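Local coordinates for type III effector Xcv3220-like C-terminal domain-containing protein (Xanthomonas campestris pv. vesicatoria, PDB 4FC9), which is a type III effector (XopL) secreted into plant host cells, whose all-helical, bilobal C-terminal domain probably acts as an E3 ubiquitin ligase, at residues 126-138 with 153-165. Numbering follows the deposited sequence.
Sequences KAQKSAHLGIVDH and ATLAKAVQMWKTR
His132 and Met161 bring the two backbones closest, their CA atoms 4.3 Å apart, where the chain leaving helix 112-129 bends through an inverse gamma turn centred on Ala131 and runs along helix 152-171. Two side chains of that helix grip carbonyls of the turn. From Thr164, OG1 donates to Ala131 O at 2.6 Å, meeting a lone pair in the carbonyl plane with a C=O...donor angle of 144°; the Ala131 methyl lies against the same hydroxyl. Two turns back along the helix, Lys157 leaves its backbone with CG directed away from its own amide nitrogen (chi1 -180°), then bends at chi2 and chi3, which carries its aliphatic part past His132 O and sets NZ 2.8 Å from Ser130 O, tilted out of that carbonyl's plane. The same NZ also donates to Gln160 OE1, so the ammonium bridges the carbonyl just past helix 112-129 and a side chain of its own helix.

The contact lays the segment that follows helix 112-129 against helix 152-171, near the middle of this all-helical domain. Its apolar half centres on Met161, a selenomethionine, whose extended chain crosses Leu133 at about a right angle, with SE 3.8 Å from Leu133 CB. His132 CB packs on Met161 CG at 3.7 Å, while its imidazole turns off toward helix 91-101, where it meets Phe93 edge-to-face and Met161 touches the same phenylalanine. Gly134 N donates to His132 ND1 (2.9 Å), and Ile135 CG2 lies over one ring face toward its rim, both of which would restrain the ring's rotation. Leu133 spreads its branches over the helix: CD2 sits 3.6 Å from Lys157 CG, the two side chains running past each other in opposite directions, and CD1 reaches the methyl of Ala158.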
loop_
_atom_site.group_PDB
_atom_site.type_symbol
_atom_site.label_atom_id
_atom_site.label_comp_id
_atom_site.label_asym_id
_atom_site.label_seq_id
_atom_site.Cartn_x
_atom_site.Cartn_y
_atom_site.Cartn_z
ATOM N N LYS A 126 -2.639 10.715 6.155
ATOM C CA LYS A 126 -1.529 9.961 6.729
ATOM C C LYS A 126 -1.570 8.518 6.234
ATOM O O LYS A 126 -0.544 7.949 5.853
ATOM C CB LYS A 126 -1.605 9.965 8.256
ATOM C CG LYS A 126 -1.239 11.279 8.943
ATOM C CD LYS A 126 -1.122 11.066 10.456
ATOM C CE LYS A 126 -0.543 12.281 11.165
ATOM N NZ LYS A 126 -0.229 11.989 12.592
ATOM N N ALA A 127 -2.768 7.937 6.247
ATOM C CA ALA A 127 -2.971 6.558 5.813
ATOM C C ALA A 127 -2.488 6.355 4.381
ATOM O O ALA A 127 -1.753 5.405 4.096
ATOM C CB ALA A 127 -4.434 6.175 5.940
ATOM N N GLN A 128 -2.896 7.251 3.487
ATOM C CA GLN A 128 -2.488 7.161 2.092
ATOM C C GLN A 128 -0.992 7.416 1.915
ATOM O O GLN A 128 -0.327 6.702 1.166
ATOM C CB GLN A 128 -3.310 8.109 1.214
ATOM C CG GLN A 128 -4.794 7.762 1.165
ATOM C CD GLN A 128 -5.575 8.597 0.157
ATOM O OE1 GLN A 128 -6.365 9.465 0.531
ATOM N NE2 GLN A 128 -5.367 8.323 -1.129
ATOM N N LYS A 129 -0.467 8.427 2.603
ATOM C CA LYS A 129 0.945 8.793 2.474
ATOM C C LYS A 129 1.887 7.641 2.820
ATOM O O LYS A 129 2.982 7.540 2.271
ATOM C CB LYS A 129 1.284 10.001 3.355
ATOM C CG LYS A 129 0.694 11.330 2.901
ATOM C CD LYS A 129 1.296 11.816 1.595
ATOM C CE LYS A 129 2.771 12.127 1.735
ATOM N NZ LYS A 129 3.302 12.772 0.504
ATOM N N SER A 130 1.460 6.774 3.730
ATOM C CA SER A 130 2.339 5.734 4.254
ATOM C C SER A 130 1.931 4.318 3.844
ATOM O O SER A 130 2.413 3.339 4.413
ATOM C CB SER A 130 2.426 5.838 5.777
ATOM O OG SER A 130 1.147 5.695 6.374
ATOM N N ALA A 131 1.053 4.209 2.851
ATOM C CA ALA A 131 0.626 2.902 2.350
ATOM C C ALA A 131 1.622 2.338 1.344
ATOM O O ALA A 131 1.249 1.967 0.232
ATOM C CB ALA A 131 -0.754 2.998 1.729
ATOM N N HIS A 132 2.892 2.281 1.736
ATOM C CA HIS A 132 3.936 1.721 0.880
ATOM C C HIS A 132 5.181 1.326 1.674
ATOM O O HIS A 132 5.265 1.564 2.879
ATOM C CB HIS A 132 4.281 2.672 -0.273
ATOM C CG HIS A 132 4.885 3.969 0.162
ATOM N ND1 HIS A 132 6.221 4.101 0.468
ATOM C CD2 HIS A 132 4.340 5.199 0.329
ATOM C CE1 HIS A 132 6.474 5.352 0.809
ATOM N NE2 HIS A 132 5.348 6.038 0.733
ATOM N N LEU A 133 6.142 0.712 0.989
ATOM C CA LEU A 133 7.293 0.093 1.641
ATOM C C LEU A 133 8.490 1.020 1.765
ATOM O O LEU A 133 9.571 0.589 2.148
ATOM C CB LEU A 133 7.707 -1.180 0.893
ATOM C CG LEU A 133 6.748 -2.370 0.936
ATOM C CD1 LEU A 133 7.149 -3.394 -0.096
ATOM C CD2 LEU A 133 6.729 -2.984 2.325
ATOM N N GLY A 134 8.300 2.293 1.451
ATOM C CA GLY A 134 9.404 3.236 1.446
ATOM C C GLY A 134 9.362 4.259 2.561
ATOM O O GLY A 134 10.066 5.267 2.511
ATOM N N ILE A 135 8.542 3.998 3.573
ATOM C CA ILE A 135 8.393 4.923 4.688
ATOM C C ILE A 135 9.592 4.871 5.630
ATOM O O ILE A 135 10.310 3.873 5.692
ATOM C CB ILE A 135 7.102 4.644 5.474
ATOM C CG1 ILE A 135 7.140 3.241 6.083
ATOM C CG2 ILE A 135 5.883 4.809 4.564
ATOM C CD1 ILE A 135 5.960 2.939 6.980
ATOM N N VAL A 136 9.809 5.958 6.361
ATOM C CA VAL A 136 10.970 6.058 7.233
ATOM C C VAL A 136 10.585 6.155 8.708
ATOM O O VAL A 136 9.474 6.569 9.043
ATOM C CB VAL A 136 11.877 7.248 6.832
ATOM C CG1 VAL A 136 12.503 6.991 5.468
ATOM C CG2 VAL A 136 11.088 8.550 6.829
ATOM N N ASP A 137 11.504 5.759 9.585
ATOM C CA ASP A 137 11.257 5.822 11.017
ATOM C C ASP A 137 11.596 7.204 11.566
ATOM O O ASP A 137 11.911 8.120 10.807
ATOM C CB ASP A 137 12.035 4.728 11.756
ATOM C CG ASP A 137 13.543 4.824 11.549
ATOM O OD1 ASP A 137 14.064 5.924 11.272
ATOM O OD2 ASP A 137 14.216 3.781 11.680
ATOM N N HIS A 138 11.562 7.342 12.885
ATOM C CA HIS A 138 11.810 8.629 13.517
ATOM C C HIS A 138 13.244 9.121 13.305
ATOM O O HIS A 138 13.543 10.285 13.553
ATOM C CB HIS A 138 11.501 8.553 15.009
ATOM C CG HIS A 138 12.537 7.819 15.794
ATOM N ND1 HIS A 138 12.552 6.446 15.903
ATOM C CD2 HIS A 138 13.604 8.265 16.498
ATOM C CE1 HIS A 138 13.581 6.077 16.645
ATOM N NE2 HIS A 138 14.233 7.162 17.020
ATOM N N ALA A 153 3.230 -8.214 9.871
ATOM C CA ALA A 153 3.243 -6.760 9.727
ATOM C C ALA A 153 3.959 -6.311 8.460
ATOM O O ALA A 153 3.492 -5.418 7.758
ATOM C CB ALA A 153 3.887 -6.125 10.937
ATOM N N THR A 154 5.102 -6.920 8.169
ATOM C CA THR A 154 5.866 -6.524 6.997
ATOM C C THR A 154 5.142 -6.944 5.728
ATOM O O THR A 154 5.075 -6.184 4.764
ATOM C CB THR A 154 7.315 -7.070 7.019
ATOM O OG1 THR A 154 7.307 -8.497 6.901
ATOM C CG2 THR A 154 8.024 -6.666 8.302
ATOM N N LEU A 155 4.573 -8.144 5.733
ATOM C CA LEU A 155 3.833 -8.603 4.569
ATOM C C LEU A 155 2.511 -7.856 4.385
ATOM O O LEU A 155 2.079 -7.623 3.258
ATOM C CB LEU A 155 3.598 -10.107 4.636
ATOM C CG LEU A 155 4.840 -10.919 4.291
ATOM C CD1 LEU A 155 4.562 -12.388 4.477
ATOM C CD2 LEU A 155 5.271 -10.629 2.861
ATOM N N ALA A 156 1.872 -7.480 5.487
ATOM C CA ALA A 156 0.654 -6.693 5.390
ATOM C C ALA A 156 0.970 -5.351 4.737
ATOM O O ALA A 156 0.198 -4.860 3.920
ATOM C CB ALA A 156 0.025 -6.490 6.751
ATOM N N LYS A 157 2.116 -4.767 5.079
ATOM C CA LYS A 157 2.516 -3.518 4.445
ATOM C C LYS A 157 2.783 -3.720 2.957
ATOM O O LYS A 157 2.459 -2.860 2.143
ATOM C CB LYS A 157 3.728 -2.884 5.135
ATOM C CG LYS A 157 4.176 -1.567 4.495
ATOM C CD LYS A 157 3.111 -0.478 4.582
ATOM C CE LYS A 157 2.915 -0.016 6.011
ATOM N NZ LYS A 157 2.008 1.163 6.098
ATOM N N ALA A 158 3.365 -4.861 2.600
ATOM C CA ALA A 158 3.638 -5.147 1.198
ATOM C C ALA A 158 2.347 -5.267 0.399
ATOM O O ALA A 158 2.279 -4.833 -0.747
ATOM C CB ALA A 158 4.476 -6.402 1.058
ATOM N N VAL A 159 1.322 -5.851 1.008
ATOM C CA VAL A 159 0.010 -5.946 0.369
ATOM C C VAL A 159 -0.599 -4.558 0.207
ATOM O O VAL A 159 -1.200 -4.253 -0.825
ATOM C CB VAL A 159 -0.954 -6.863 1.159
ATOM C CG1 VAL A 159 -2.348 -6.823 0.549
ATOM C CG2 VAL A 159 -0.433 -8.289 1.197
ATOM N N GLN A 160 -0.427 -3.715 1.225
ATOM C CA GLN A 160 -0.856 -2.319 1.148
ATOM C C GLN A 160 -0.255 -1.645 -0.064
ATOM O O GLN A 160 -0.949 -0.949 -0.802
ATOM C CB GLN A 160 -0.430 -1.533 2.388
ATOM C CG GLN A 160 -1.398 -1.595 3.536
ATOM C CD GLN A 160 -1.261 -0.405 4.457
ATOM O OE1 GLN A 160 -0.166 -0.082 4.904
ATOM N NE2 GLN A 160 -2.369 0.264 4.734
HETATM N N MSE A 161 1.043 -1.847 -0.257
HETATM C CA MSE A 161 1.722 -1.226 -1.375
HETATM C C MSE A 161 1.272 -1.821 -2.697
HETATM O O MSE A 161 1.234 -1.124 -3.714
HETATM C CB MSE A 161 3.238 -1.323 -1.252
HETATM C CG MSE A 161 3.903 -0.436 -2.291
HETATM SE SE MSE A 161 5.790 -0.515 -2.370
HETATM C CE MSE A 161 6.016 0.305 -4.136
ATOM N N TRP A 162 0.921 -3.103 -2.686
ATOM C CA TRP A 162 0.402 -3.711 -3.897
ATOM C C TRP A 162 -0.862 -2.987 -4.328
ATOM O O TRP A 162 -1.008 -2.625 -5.493
ATOM C CB TRP A 162 0.119 -5.198 -3.724
ATOM C CG TRP A 162 -0.310 -5.819 -5.020
ATOM C CD1 TRP A 162 0.498 -6.372 -5.972
ATOM C CD2 TRP A 162 -1.647 -5.914 -5.525
ATOM N NE1 TRP A 162 -0.257 -6.823 -7.029
ATOM C CE2 TRP A 162 -1.577 -6.553 -6.779
ATOM C CE3 TRP A 162 -2.900 -5.531 -5.032
ATOM C CZ2 TRP A 162 -2.712 -6.815 -7.548
ATOM C CZ3 TRP A 162 -4.025 -5.793 -5.795
ATOM C CH2 TRP A 162 -3.923 -6.428 -7.040
ATOM N N LYS A 163 -1.769 -2.768 -3.381
ATOM C CA LYS A 163 -2.980 -2.014 -3.667
ATOM C C LYS A 163 -2.642 -0.610 -4.140
ATOM O O LYS A 163 -3.190 -0.141 -5.130
ATOM C CB LYS A 163 -3.887 -1.939 -2.445
ATOM C CG LYS A 163 -5.099 -1.058 -2.668
ATOM C CD LYS A 163 -6.274 -1.528 -1.847
ATOM C CE LYS A 163 -6.627 -0.524 -0.777
ATOM N NZ LYS A 163 -7.831 -0.957 -0.012
ATOM N N THR A 164 -1.726 0.045 -3.435
ATOM C CA THR A 164 -1.318 1.411 -3.766
ATOM C C THR A 164 -0.852 1.549 -5.213
ATOM O O THR A 164 -1.297 2.443 -5.926
ATOM C CB THR A 164 -0.207 1.916 -2.822
ATOM O OG1 THR A 164 -0.742 2.081 -1.505
ATOM C CG2 THR A 164 0.336 3.250 -3.303
ATOM N N ARG A 165 0.034 0.659 -5.647
ATOM C CA ARG A 165 0.580 0.739 -6.997
ATOM C C ARG A 165 -0.469 0.383 -8.051
ATOM O O ARG A 165 -0.453 0.920 -9.157
ATOM C CB ARG A 165 1.849 -0.120 -7.142
ATOM C CG ARG A 165 1.621 -1.616 -7.081
ATOM C CD ARG A 165 2.916 -2.394 -6.835
ATOM N NE ARG A 165 3.926 -2.229 -7.882
ATOM C CZ ARG A 165 3.919 -2.870 -9.050
ATOM N NH1 ARG A 165 2.936 -3.708 -9.352
ATOM N NH2 ARG A 165 4.890 -2.661 -9.925
#